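Local coordinates for protein CurM Sulfotransferase (Moorea producta, PDB 4GBM) that probably transfers a sulfo group from PAPS to an intermediate of curacin biosynthesis, binding the product nucleotide adenosine-3'-5'-diphosphate in a fold of the P-loop NTPase clan, at residues A[170-173]-A[174-177]; A[277-280]-A[281-284]; A[296-299]-A[300-303]; A[259-262]-A[263-267]; A[135-138]-A[139-142]. The protein carries 2 engineered substitutions. All blocks are in the same frame, centred on the assembly; numbering follows the deposited sequence.

Interaction 1. Residues A[170-173]-A[174-177]. With A3P (adenosine-3'-5'-diphosphate), chain G.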
loop_
_atom_site.group_PDB
_atom_site.type_symbol
_atom_site.label_atom_id
_atom_site.label_comp_id
_atom_site.label_asym_id
_atom_site.label_seq_id
_atom_site.Cartn_x
_atom_site.Cartn_y
_atom_site.Cartn_z
ATOM N N ILE A 170 -4.371 14.942 -4.856
ATOM C CA ILE A 170 -5.555 15.711 -4.460
ATOM C C ILE A 170 -6.680 15.585 -5.495
ATOM O O ILE A 170 -7.830 15.306 -5.133
ATOM C CB ILE A 170 -5.210 17.181 -4.153
ATOM C CG1 ILE A 170 -4.389 17.254 -2.864
ATOM C CG2 ILE A 170 -6.490 18.016 -3.991
ATOM C CD1 ILE A 170 -3.627 18.563 -2.694
ATOM N N GLU A 171 -6.343 15.751 -6.775
ATOM C CA GLU A 171 -7.339 15.645 -7.841
ATOM C C GLU A 171 -7.995 14.268 -7.819
ATOM O O GLU A 171 -9.218 14.152 -7.953
ATOM C CB GLU A 171 -6.686 15.909 -9.203
ATOM C CG GLU A 171 -7.652 15.962 -10.388
ATOM C CD GLU A 171 -7.993 14.592 -10.972
ATOM O OE1 GLU A 171 -7.207 13.645 -10.802
ATOM O OE2 GLU A 171 -9.061 14.468 -11.611
ATOM N N SER A 172 -7.182 13.230 -7.624
ATOM C CA SER A 172 -7.687 11.865 -7.620
ATOM C C SER A 172 -8.589 11.606 -6.408
ATOM O O SER A 172 -9.691 11.079 -6.545
ATOM C CB SER A 172 -6.514 10.875 -7.635
ATOM O OG SER A 172 -6.983 9.544 -7.525
ATOM N N PHE A 173 -8.120 11.987 -5.223
ATOM C CA PHE A 173 -8.872 11.789 -3.984
ATOM C C PHE A 173 -10.269 12.434 -4.056
ATOM O O PHE A 173 -11.276 11.813 -3.690
ATOM C CB PHE A 173 -8.047 12.353 -2.822
ATOM C CG PHE A 173 -8.588 12.027 -1.454
ATOM C CD1 PHE A 173 -9.627 12.776 -0.908
ATOM C CD2 PHE A 173 -8.029 10.999 -0.701
ATOM C CE1 PHE A 173 -10.114 12.500 0.362
ATOM C CE2 PHE A 173 -8.512 10.712 0.590
ATOM C CZ PHE A 173 -9.558 11.473 1.113
ATOM N N VAL A 174 -10.320 13.665 -4.552
ATOM C CA VAL A 174 -11.573 14.406 -4.703
ATOM C C VAL A 174 -12.476 13.758 -5.759
ATOM O O VAL A 174 -13.675 13.569 -5.524
ATOM C CB VAL A 174 -11.296 15.903 -5.006
ATOM C CG1 VAL A 174 -12.575 16.653 -5.377
ATOM C CG2 VAL A 174 -10.652 16.576 -3.787
ATOM N N ARG A 175 -11.893 13.399 -6.903
ATOM C CA ARG A 175 -12.631 12.735 -7.987
ATOM C C ARG A 175 -13.282 11.431 -7.517
ATOM O O ARG A 175 -14.419 11.109 -7.914
ATOM C CB ARG A 175 -11.701 12.477 -9.182
ATOM C CG ARG A 175 -12.318 11.626 -10.309
ATOM C CD ARG A 175 -11.543 11.707 -11.638
ATOM N NE ARG A 175 -10.090 11.751 -11.457
ATOM C CZ ARG A 175 -9.335 10.707 -11.119
ATOM N NH1 ARG A 175 -8.026 10.868 -10.956
ATOM N NH2 ARG A 175 -9.886 9.507 -10.927
ATOM N N MET A 176 -12.564 10.695 -6.669
ATOM C CA MET A 176 -13.024 9.400 -6.161
ATOM C C MET A 176 -13.958 9.532 -4.958
ATOM O O MET A 176 -14.467 8.531 -4.446
ATOM C CB MET A 176 -11.828 8.494 -5.836
ATOM C CG MET A 176 -10.984 8.126 -7.063
ATOM S SD MET A 176 -11.928 7.316 -8.362
ATOM C CE MET A 176 -12.342 5.764 -7.566
ATOM N N ARG A 177 -14.170 10.775 -4.521
ATOM C CA ARG A 177 -15.108 11.107 -3.436
ATOM C C ARG A 177 -14.763 10.413 -2.121
ATOM O O ARG A 177 -15.640 9.896 -1.421
ATOM C CB ARG A 177 -16.552 10.811 -3.857
ATOM C CG ARG A 177 -17.029 11.705 -4.987
ATOM C CD ARG A 177 -18.368 11.278 -5.555
ATOM N NE ARG A 177 -18.946 12.342 -6.373
ATOM C CZ ARG A 177 -18.524 12.687 -7.589
ATOM N NH1 ARG A 177 -17.501 12.058 -8.162
ATOM N NH2 ARG A 177 -19.128 13.674 -8.235
HETATM P P1 A3P G . -6.689 7.476 -10.448
HETATM O O1P A3P G . -7.737 8.077 -9.546
HETATM O O2P A3P G . -7.174 6.271 -11.214
HETATM O O3P A3P G . -5.964 8.501 -11.273
HETATM P P2 A3P G . -3.466 3.725 -5.196
HETATM O O4P A3P G . -2.344 4.112 -4.286
HETATM O O5P A3P G . -4.845 4.070 -4.709
HETATM O O6P A3P G . -3.347 2.315 -5.709
HETATM O "O5'" A3P G . -3.285 4.680 -6.489
HETATM C "C5'" A3P G . -4.328 4.736 -7.468
HETATM C "C4'" A3P G . -3.768 5.493 -8.647
HETATM O "O4'" A3P G . -2.791 4.672 -9.299
HETATM C "C3'" A3P G . -4.806 5.754 -9.721
HETATM O "O3'" A3P G . -5.585 6.914 -9.393
HETATM C "C2'" A3P G . -3.921 5.921 -10.951
HETATM O "O2'" A3P G . -3.504 7.281 -11.102
HETATM C "C1'" A3P G . -2.693 5.065 -10.662
HETATM N N9 A3P G . -2.698 3.850 -11.517
HETATM C C8 A3P G . -3.500 2.770 -11.416
HETATM N N7 A3P G . -3.236 1.865 -12.396
HETATM C C5 A3P G . -2.240 2.387 -13.144
HETATM C C6 A3P G . -1.464 1.972 -14.336
HETATM N N6 A3P G . -1.712 0.776 -14.926
HETATM N N1 A3P G . -0.508 2.825 -14.793
HETATM C C2 A3P G . -0.246 4.011 -14.199
HETATM N N3 A3P G . -0.912 4.443 -13.107
HETATM C C4 A3P G . -1.886 3.682 -12.559
#

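Interaction 2. Residues A[277-280]-A[281-284]. With ZN (zinc ion), chain D; A3P (adenosine-3'-5'-diphosphate), chain G.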
loop_
_atom_site.group_PDB
_atom_site.type_symbol
_atom_site.label_atom_id
_atom_site.label_comp_id
_atom_site.label_asym_id
_atom_site.label_seq_id
_atom_site.Cartn_x
_atom_site.Cartn_y
_atom_site.Cartn_z
ATOM N N THR A 277 -1.731 -1.317 -19.330
ATOM C CA THR A 277 -0.278 -1.228 -19.338
ATOM C C THR A 277 0.154 -0.296 -18.213
ATOM O O THR A 277 -0.690 0.326 -17.568
ATOM C CB THR A 277 0.254 -0.720 -20.710
ATOM O OG1 THR A 277 1.678 -0.884 -20.765
ATOM C CG2 THR A 277 -0.123 0.744 -20.949
ATOM N N ILE A 278 1.460 -0.201 -17.984
ATOM C CA ILE A 278 1.995 0.831 -17.083
ATOM C C ILE A 278 1.831 2.152 -17.832
ATOM O O ILE A 278 2.522 2.403 -18.825
ATOM C CB ILE A 278 3.469 0.575 -16.743
ATOM C CG1 ILE A 278 3.629 -0.797 -16.078
ATOM C CG2 ILE A 278 4.003 1.700 -15.839
ATOM C CD1 ILE A 278 5.075 -1.313 -16.022
ATOM N N ASP A 279 0.892 2.976 -17.376
ATOM C CA ASP A 279 0.447 4.120 -18.172
ATOM C C ASP A 279 1.206 5.382 -17.773
ATOM O O ASP A 279 0.907 6.014 -16.757
ATOM C CB ASP A 279 -1.070 4.312 -18.044
ATOM C CG ASP A 279 -1.609 5.372 -18.986
ATOM O OD1 ASP A 279 -0.806 6.183 -19.495
ATOM O OD2 ASP A 279 -2.836 5.385 -19.229
ATOM N N GLU A 280 2.196 5.736 -18.593
ATOM C CA GLU A 280 3.085 6.859 -18.289
ATOM C C GLU A 280 2.366 8.206 -18.279
ATOM O O GLU A 280 2.851 9.157 -17.669
ATOM C CB GLU A 280 4.266 6.900 -19.273
ATOM C CG GLU A 280 3.903 7.317 -20.702
ATOM C CD GLU A 280 3.911 8.837 -20.903
ATOM O OE1 GLU A 280 4.846 9.513 -20.408
ATOM O OE2 GLU A 280 2.981 9.356 -21.563
ATOM N N SER A 281 1.220 8.285 -18.955
ATOM C CA SER A 281 0.528 9.563 -19.144
ATOM C C SER A 281 -0.004 10.141 -17.851
ATOM O O SER A 281 -0.308 11.336 -17.786
ATOM C CB SER A 281 -0.617 9.420 -20.148
ATOM O OG SER A 281 -0.123 8.905 -21.365
ATOM N N LEU A 282 -0.118 9.300 -16.825
ATOM C CA LEU A 282 -0.666 9.745 -15.547
ATOM C C LEU A 282 0.369 10.473 -14.680
ATOM O O LEU A 282 0.013 11.123 -13.691
ATOM C CB LEU A 282 -1.277 8.561 -14.795
ATOM C CG LEU A 282 -2.711 8.155 -15.182
ATOM C CD1 LEU A 282 -2.949 8.078 -16.683
ATOM C CD2 LEU A 282 -3.092 6.836 -14.513
ATOM N N ALA A 283 1.641 10.379 -15.058
ATOM C CA ALA A 283 2.712 11.032 -14.287
ATOM C C ALA A 283 2.605 12.556 -14.286
ATOM O O ALA A 283 2.585 13.175 -13.222
ATOM C CB ALA A 283 4.086 10.608 -14.803
ATOM N N ASP A 284 2.525 13.141 -15.479
ATOM C CA ASP A 284 2.666 14.593 -15.664
ATOM C C ASP A 284 1.385 15.387 -15.440
ATOM O O ASP A 284 1.343 16.581 -15.750
ATOM C CB ASP A 284 3.178 14.905 -17.077
ATOM C CG ASP A 284 4.663 14.622 -17.261
ATOM O OD1 ASP A 284 5.374 14.345 -16.275
ATOM O OD2 ASP A 284 5.124 14.690 -18.419
HETATM ZN ZN ZN D . -4.228 3.939 -19.218
HETATM P P1 A3P G . -6.689 7.476 -10.448
HETATM O O1P A3P G . -7.737 8.077 -9.546
HETATM O O2P A3P G . -7.174 6.271 -11.214
HETATM O O3P A3P G . -5.964 8.501 -11.273
HETATM P P2 A3P G . -3.466 3.725 -5.196
HETATM O O4P A3P G . -2.344 4.112 -4.286
HETATM O O5P A3P G . -4.845 4.070 -4.709
HETATM O O6P A3P G . -3.347 2.315 -5.709
HETATM O "O5'" A3P G . -3.285 4.680 -6.489
HETATM C "C5'" A3P G . -4.328 4.736 -7.468
HETATM C "C4'" A3P G . -3.768 5.493 -8.647
HETATM O "O4'" A3P G . -2.791 4.672 -9.299
HETATM C "C3'" A3P G . -4.806 5.754 -9.721
HETATM O "O3'" A3P G . -5.585 6.914 -9.393
HETATM C "C2'" A3P G . -3.921 5.921 -10.951
HETATM O "O2'" A3P G . -3.504 7.281 -11.102
HETATM C "C1'" A3P G . -2.693 5.065 -10.662
HETATM N N9 A3P G . -2.698 3.850 -11.517
HETATM C C8 A3P G . -3.500 2.770 -11.416
HETATM N N7 A3P G . -3.236 1.865 -12.396
HETATM C C5 A3P G . -2.240 2.387 -13.144
HETATM C C6 A3P G . -1.464 1.972 -14.336
HETATM N N6 A3P G . -1.712 0.776 -14.926
HETATM N N1 A3P G . -0.508 2.825 -14.793
HETATM C C2 A3P G . -0.246 4.011 -14.199
HETATM N N3 A3P G . -0.912 4.443 -13.107
HETATM C C4 A3P G . -1.886 3.682 -12.559
HETATM O O HOH W 1 3.056 11.813 -18.103
#

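Interaction 3. Residues A[296-299]-A[300-303]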
loop_
_atom_site.group_PDB
_atom_site.type_symbol
_atom_site.label_atom_id
_atom_site.label_comp_id
_atom_site.label_asym_id
_atom_site.label_seq_id
_atom_site.Cartn_x
_atom_site.Cartn_y
_atom_site.Cartn_z
ATOM N N LYS A 296 -1.689 24.913 1.153
ATOM C CA LYS A 296 -1.310 25.603 2.384
ATOM C C LYS A 296 0.207 25.630 2.529
ATOM O O LYS A 296 0.914 24.758 2.007
ATOM C CB LYS A 296 -1.938 24.916 3.595
ATOM C CG LYS A 296 -3.464 24.953 3.592
ATOM C CD LYS A 296 -4.017 23.985 4.622
ATOM C CE LYS A 296 -4.011 24.598 6.006
ATOM N NZ LYS A 296 -4.222 23.570 7.074
ATOM N N SER A 297 0.706 26.638 3.236
ATOM C CA SER A 297 2.144 26.790 3.445
ATOM C C SER A 297 2.818 25.524 3.973
ATOM O O SER A 297 3.910 25.170 3.517
ATOM C CB SER A 297 2.405 27.955 4.392
ATOM O OG SER A 297 1.837 29.138 3.869
ATOM N N GLU A 298 2.173 24.844 4.923
ATOM C CA GLU A 298 2.746 23.623 5.507
ATOM C C GLU A 298 2.884 22.522 4.464
ATOM O O GLU A 298 3.874 21.782 4.445
ATOM C CB GLU A 298 1.904 23.109 6.682
ATOM C CG GLU A 298 1.702 24.114 7.810
ATOM C CD GLU A 298 0.663 25.183 7.485
ATOM O OE1 GLU A 298 0.761 26.285 8.043
ATOM O OE2 GLU A 298 -0.260 24.920 6.690
ATOM N N THR A 299 1.879 22.417 3.597
ATOM C CA THR A 299 1.879 21.428 2.530
ATOM C C THR A 299 2.983 21.737 1.520
ATOM O O THR A 299 3.676 20.824 1.050
ATOM C CB THR A 299 0.518 21.400 1.825
ATOM O OG1 THR A 299 -0.514 21.277 2.811
ATOM C CG2 THR A 299 0.436 20.226 0.840
ATOM N N GLN A 300 3.150 23.019 1.197
ATOM C CA GLN A 300 4.208 23.447 0.279
ATOM C C GLN A 300 5.593 23.070 0.810
ATOM O O GLN A 300 6.472 22.683 0.036
ATOM C CB GLN A 300 4.142 24.943 0.006
ATOM C CG GLN A 300 2.871 25.381 -0.687
ATOM C CD GLN A 300 2.964 26.779 -1.255
ATOM O OE1 GLN A 300 4.058 27.315 -1.454
ATOM N NE2 GLN A 300 1.814 27.374 -1.544
ATOM N N ARG A 301 5.784 23.157 2.125
ATOM C CA ARG A 301 7.080 22.790 2.710
ATOM C C ARG A 301 7.373 21.292 2.572
ATOM O O ARG A 301 8.511 20.904 2.292
ATOM C CB ARG A 301 7.196 23.264 4.164
ATOM C CG ARG A 301 7.185 24.776 4.274
ATOM C CD ARG A 301 7.476 25.281 5.673
ATOM N NE ARG A 301 7.097 26.690 5.766
ATOM C CZ ARG A 301 5.979 27.135 6.335
ATOM N NH1 ARG A 301 5.722 28.440 6.336
ATOM N NH2 ARG A 301 5.125 26.285 6.905
ATOM N N ILE A 302 6.343 20.465 2.749
ATOM C CA ILE A 302 6.467 19.018 2.532
ATOM C C ILE A 302 6.808 18.736 1.070
ATOM O O ILE A 302 7.703 17.929 0.776
ATOM C CB ILE A 302 5.184 18.248 2.971
ATOM C CG1 ILE A 302 4.930 18.443 4.469
ATOM C CG2 ILE A 302 5.315 16.748 2.680
ATOM C CD1 ILE A 302 3.533 18.013 4.908
ATOM N N ALA A 303 6.114 19.419 0.158
ATOM C CA ALA A 303 6.375 19.263 -1.277
ATOM C C ALA A 303 7.823 19.615 -1.610
ATOM O O ALA A 303 8.465 18.923 -2.404
ATOM C CB ALA A 303 5.401 20.107 -2.101
HETATM O O HOH W 2 3.036 27.502 8.522
#

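Interaction 4. Residues A[259-262]-A[263-267]. Engineered in segment 259-262: Ala-262 (natural residue Gln). Engineered in segment 263-267: Ala-263 (natural residue Lys). With ZN (zinc ion), chain C.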
loop_
_atom_site.group_PDB
_atom_site.type_symbol
_atom_site.label_atom_id
_atom_site.label_comp_id
_atom_site.label_asym_id
_atom_site.label_seq_id
_atom_site.Cartn_x
_atom_site.Cartn_y
_atom_site.Cartn_z
ATOM N N GLY A 259 -11.152 -12.242 -10.953
ATOM C CA GLY A 259 -12.427 -12.619 -10.349
ATOM C C GLY A 259 -13.291 -11.413 -10.033
ATOM O O GLY A 259 -13.303 -10.436 -10.784
ATOM N N VAL A 260 -14.017 -11.489 -8.921
ATOM C CA VAL A 260 -14.883 -10.389 -8.494
ATOM C C VAL A 260 -14.017 -9.183 -8.142
ATOM O O VAL A 260 -13.175 -9.243 -7.244
ATOM C CB VAL A 260 -15.796 -10.800 -7.310
ATOM C CG1 VAL A 260 -16.538 -9.596 -6.736
ATOM C CG2 VAL A 260 -16.798 -11.880 -7.752
ATOM N N HIS A 261 -14.227 -8.099 -8.885
ATOM C CA HIS A 261 -13.450 -6.877 -8.748
ATOM C C HIS A 261 -13.507 -6.302 -7.325
ATOM O O HIS A 261 -12.470 -5.926 -6.766
ATOM C CB HIS A 261 -13.925 -5.882 -9.811
ATOM C CG HIS A 261 -13.413 -4.489 -9.632
ATOM N ND1 HIS A 261 -14.235 -3.441 -9.285
ATOM C CD2 HIS A 261 -12.175 -3.963 -9.786
ATOM C CE1 HIS A 261 -13.528 -2.328 -9.227
ATOM N NE2 HIS A 261 -12.276 -2.621 -9.520
ATOM N N ALA A 262 -14.703 -6.279 -6.730
ATOM C CA ALA A 262 -14.893 -5.726 -5.387
ATOM C C ALA A 262 -14.110 -6.478 -4.304
ATOM O O ALA A 262 -13.829 -5.921 -3.249
ATOM C CB ALA A 262 -16.375 -5.661 -5.031
ATOM N N ALA A 263 -13.739 -7.724 -4.589
ATOM C CA ALA A 263 -13.040 -8.566 -3.612
ATOM C C ALA A 263 -11.603 -8.121 -3.307
ATOM O O ALA A 263 -11.117 -8.338 -2.196
ATOM C CB ALA A 263 -13.071 -10.033 -4.045
ATOM N N SER A 264 -10.932 -7.493 -4.270
ATOM C CA SER A 264 -9.549 -7.042 -4.051
ATOM C C SER A 264 -9.474 -5.581 -3.615
ATOM O O SER A 264 -8.384 -5.045 -3.408
ATOM C CB SER A 264 -8.682 -7.283 -5.292
ATOM O OG SER A 264 -8.429 -8.669 -5.452
ATOM N N LEU A 265 -10.634 -4.944 -3.480
ATOM C CA LEU A 265 -10.707 -3.534 -3.102
ATOM C C LEU A 265 -11.053 -3.405 -1.631
ATOM O O LEU A 265 -11.697 -4.287 -1.061
ATOM C CB LEU A 265 -11.752 -2.804 -3.950
ATOM C CG LEU A 265 -11.338 -2.176 -5.282
ATOM C CD1 LEU A 265 -10.611 -3.154 -6.218
ATOM C CD2 LEU A 265 -12.586 -1.606 -5.950
ATOM N N SER A 266 -10.624 -2.308 -1.018
ATOM C CA SER A 266 -10.875 -2.084 0.395
ATOM C C SER A 266 -11.551 -0.749 0.596
ATOM O O SER A 266 -12.758 -0.704 0.868
ATOM C CB SER A 266 -9.570 -2.163 1.200
ATOM O OG SER A 266 -9.070 -3.486 1.177
ATOM N N ILE A 267 -10.781 0.327 0.431
ATOM C CA ILE A 267 -11.255 1.678 0.751
ATOM C C ILE A 267 -11.765 2.482 -0.438
ATOM O O ILE A 267 -12.689 3.276 -0.289
ATOM C CB ILE A 267 -10.207 2.497 1.534
ATOM C CG1 ILE A 267 -8.918 2.681 0.720
ATOM C CG2 ILE A 267 -9.910 1.823 2.874
ATOM C CD1 ILE A 267 -8.065 3.865 1.163
HETATM ZN ZN ZN C . -10.798 -1.199 -10.043
HETATM O O HOH W 3 -10.481 -9.175 -7.334
#

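Interaction 5. Residues A[135-138]-A[139-142]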
loop_
_atom_site.group_PDB
_atom_site.type_symbol
_atom_site.label_atom_id
_atom_site.label_comp_id
_atom_site.label_asym_id
_atom_site.label_seq_id
_atom_site.Cartn_x
_atom_site.Cartn_y
_atom_site.Cartn_z
ATOM N N ASP A 135 3.846 -6.028 2.225
ATOM C CA ASP A 135 2.655 -5.570 2.926
ATOM C C ASP A 135 2.410 -4.094 2.585
ATOM O O ASP A 135 3.129 -3.209 3.048
ATOM C CB ASP A 135 2.830 -5.789 4.436
ATOM C CG ASP A 135 1.558 -5.539 5.218
ATOM O OD1 ASP A 135 1.452 -6.058 6.352
ATOM O OD2 ASP A 135 0.667 -4.830 4.708
ATOM N N LYS A 136 1.383 -3.848 1.766
ATOM C CA LYS A 136 1.031 -2.501 1.296
ATOM C C LYS A 136 -0.345 -2.057 1.789
ATOM O O LYS A 136 -1.329 -2.785 1.633
ATOM C CB LYS A 136 1.029 -2.466 -0.244
ATOM C CG LYS A 136 0.784 -1.065 -0.870
ATOM C CD LYS A 136 -0.721 -0.681 -1.014
ATOM C CE LYS A 136 -1.371 -1.343 -2.230
ATOM N NZ LYS A 136 -2.713 -0.719 -2.474
ATOM N N SER A 137 -0.407 -0.853 2.356
ATOM C CA SER A 137 -1.684 -0.167 2.597
ATOM C C SER A 137 -1.446 1.326 2.788
ATOM O O SER A 137 -0.620 1.709 3.611
ATOM C CB SER A 137 -2.417 -0.710 3.830
ATOM O OG SER A 137 -3.602 0.040 4.063
ATOM N N PRO A 138 -2.185 2.177 2.055
ATOM C CA PRO A 138 -2.019 3.615 2.283
ATOM C C PRO A 138 -2.498 4.060 3.666
ATOM O O PRO A 138 -2.094 5.125 4.152
ATOM C CB PRO A 138 -2.881 4.252 1.186
ATOM C CG PRO A 138 -2.964 3.239 0.133
ATOM C CD PRO A 138 -2.997 1.905 0.858
ATOM N N THR A 139 -3.325 3.246 4.314
ATOM C CA THR A 139 -3.880 3.633 5.607
ATOM C C THR A 139 -2.845 3.606 6.745
ATOM O O THR A 139 -3.041 4.280 7.769
ATOM C CB THR A 139 -5.120 2.797 5.983
ATOM O OG1 THR A 139 -4.737 1.441 6.187
ATOM C CG2 THR A 139 -6.167 2.870 4.888
ATOM N N TYR A 140 -1.752 2.851 6.572
ATOM C CA TYR A 140 -0.719 2.757 7.626
ATOM C C TYR A 140 -0.150 4.131 7.970
ATOM O O TYR A 140 0.085 4.437 9.138
ATOM C CB TYR A 140 0.438 1.834 7.224
ATOM C CG TYR A 140 0.065 0.395 6.950
ATOM C CD1 TYR A 140 -1.082 -0.182 7.508
ATOM C CD2 TYR A 140 0.884 -0.404 6.148
ATOM C CE1 TYR A 140 -1.406 -1.523 7.249
ATOM C CE2 TYR A 140 0.562 -1.731 5.877
ATOM C CZ TYR A 140 -0.583 -2.281 6.438
ATOM O OH TYR A 140 -0.901 -3.592 6.169
ATOM N N ALA A 141 0.046 4.954 6.938
ATOM C CA ALA A 141 0.672 6.267 7.098
ATOM C C ALA A 141 -0.223 7.286 7.791
ATOM O O ALA A 141 0.244 8.345 8.191
ATOM C CB ALA A 141 1.124 6.794 5.752
ATOM N N MET A 142 -1.503 6.959 7.948
ATOM C CA MET A 142 -2.451 7.865 8.596
ATOM C C MET A 142 -2.325 7.875 10.116
ATOM O O MET A 142 -2.811 8.793 10.775
ATOM C CB MET A 142 -3.884 7.522 8.185
ATOM C CG MET A 142 -4.142 7.685 6.699
ATOM S SD MET A 142 -3.917 9.388 6.156
ATOM C CE MET A 142 -5.425 10.160 6.743
HETATM O O HOH W 4 0.838 3.976 4.036
#

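Interaction 1. Residues A[170-173]-A[174-177]
Arg-175 sits one helical turn after Glu-171 and grips its carboxylate side-on. From its root outward, the arginine first rests CB on the preceding turn, 3.2 Å from Glu-171 O. With CG anti to the backbone N (chi1 173°), the chain runs extended until a bend at chi3 swings the guanidinium back along the helix, CD passing 3.7 Å from Glu-171 OE2. NE then donates to Glu-171 OE2 (2.9 Å) and NH1 to Glu-171 OE1 (2.9 Å), each oxygen met on its syn side, with the two flat groups 34° apart. Ser-172 CA lies over one guanidinium face. At the tip, NH2 bonds O1P of adenosine-3'-5'-diphosphate at 2.9 Å, while NH1 reaches both O1P and O3P. Ser-172 OG adds a 2.6 Å bond to the same O1P and is also bonded to Arg-42. The carboxylate thus fixes the rotation of the guanidinium that meets the phosphate. A helix serine on the 3'-phosphate is typical of the sulfotransferase nucleotide site, and here Arg-175 joins it.

Interaction 2. Residues A[277-280]-A[281-284]
From Asp-279 into Ser-281 and Leu-282 the backbone leaves an extended path for a 3-10 turn, in which Ala-283 N bonds Glu-280 O at 3.1 Å and Leu-282 N makes a weaker bond to Asp-279 O. The Asp-279 carboxylate has two jobs. Its CG stands anti to the backbone N (chi1 -173°), which brings OD1 round to accept Ser-281 N at 3.0 Å on the anti side, an Asx turn, while OD2 binds a zinc ion at 2.0 Å. His-275 is a second ligand of that metal. Leu-282 crosses the aspartate at about a right angle: CD1 lies 3.7 Å from Asp-279 OD2, and CD2 reaches 3.5 Å from O2' of adenosine-3'-5'-diphosphate. With only an alanine at Leu-282, the ribose and the zinc-bound carboxylate would probably lose this shared apolar cover. Farther out, Ser-281 OG donates to Glu-280 OE2, and a water links Glu-280 O to Asp-284 N. The base is read by the backbone: its N6 donates to Thr-277 O at 2.9 Å, and Asp-279 N donates to its N1 at 2.9 Å. This donor and acceptor pair matches the Watson-Crick edge of adenine, which is consistent with selection for adenine.

Interaction 3. Residues A[296-299]-A[300-303]
Arg-301 lays its guanidinium over Ser-297, one turn back along the helix. Ser-297 O lies over one face of the guanidinium, 3.6 Å above its plane and offset toward the rim, and Ser-297 CB is 3.9 Å from Arg-301 NH1. The chain is extended from CG to NE, with CG anti to the carbonyl carbon (chi1 -65°), and this carries the charged end back toward the helix start. There it meets Glu-298 indirectly: OE1 and NH2 are 4.5 Å apart, too far for a salt bridge, but a water donates to Glu-298 OE1 at 2.6 Å and accepts from Arg-301 NH2 at 2.9 Å. Behind these side chains the i to i+4 helix bonds fix the spacing, with Gln-300 N on the N-cap carbonyl Lys-296 O (2.9 Å) and Ala-303 N on Thr-299 O (3.0 Å). The buried flank of helix 297-305 lies against helix 189-208: Thr-299 OG1 bonds Glu-194 and its side chain touches Trp-197, while Ile-302 packs on Ala-198 and Gln-202.

Interaction 4. Residues A[259-262]-A[263-267]
His-261 extends its ring with CG anti to the backbone N (chi1 169°), and Leu-265, at chi1 -89° and chi2 53°, turns both methyl groups back to meet it. The loop between them is a run of three overlapping type I beta turns, closed by Ala-263 N on Val-260 O at 3.1 Å, then by weak bonds from Ser-264 N to His-261 O and from Leu-265 N to Ala-262 O. Four residues on, Leu-265 comes back beside the imidazole. Its CD1 makes an off-centre CH-pi contact, 4.1 Å from the centroid of the His-261 ring, and also lies 3.4 Å from His-261 O; CD2 approaches His-261 CE1 to 3.5 Å. The two methyls lie beside the ring that reaches the metal: His-261 NE2 binds a zinc ion at 2.1 Å, and Asp-269 is a further ligand. A glycine in place of Leu-265 would probably open a gap beside the imidazole and lose the CH-pi contact. Ala-262 and Ala-263 are engineered, replacing glutamine and lysine; the methyl of Ala-263 lies by Val-260 CB. Leu-265 itself is backed by Tyr-83 and Pro-270. Ser-264 OG bonds Met-256 O, and a single water spans the turn, 2.7 Å from Val-260 O and 2.8 Å from Ser-264 OG.

Interaction 5. Residues A[135-138]-A[139-142]
From Asp-135 and Lys-136, on strand 132-136, the chain turns through Pro-138 and Thr-139 in a type I beta turn that leads into a 3-10 segment, with Tyr-140 N making a weak 3.4 Å bond to Ser-137 O. The turn folds the Tyr-140 side chain back along the strand it has just left. With CG anti to the carbonyl carbon (chi1 -61°), the ring lies flat against Ser-137, whose CB sits over the ring centre, 3.6 Å from the centroid and 13° off the normal, a CH-pi contact. Beyond it the phenol OH donates a very short bond of 2.5 Å to Asp-135 OD2. That oxygen lies in the ring plane at its edge, while the carboxylate itself is turned 72° from the ring. Ser-137 OG and Thr-139 OG1 share a hydrogen bond of 2.8 Å across the turn. A water ties the backbone as well, donating to Ser-137 O at 2.7 Å and accepting from Ala-141 N. Lys-136 points away from this turn, its NZ salt-bridged to Glu-63 and bonded to Ser-45 and Thr-46, two residues that also bond the nucleotide. Asp-135 OD1 takes a second hydroxyl, from Tyr-121. Held by two tyrosines, one to each oxygen, the buried carboxylate is likely to stay ionised, its charge partly offset by the two hydroxyl donors.

Interaction 5 is the buried one, on a strand of the central parallel sheet, and relies on a carboxylate-phenol bond and CH-pi packing. Interaction 2 is a surface contact, and 1, 3 and 4 are partly buried. Interactions 1 and 2 both touch adenosine-3'-5'-diphosphate, their centres about 17 Å apart: the first meets the phosphate with charge, the second reads the base with backbone and adds a zinc. Interaction 4, also zinc-bound, lies in the same long loop region as interaction 2 and touches interaction 5 through Ile-267 CD1 and Thr-139 CG2. Interaction 3 lies opposite interaction 4 across the chain's centre; like interactions 1 and 5 it borders helix 189-208, but its opposite charges meet through water.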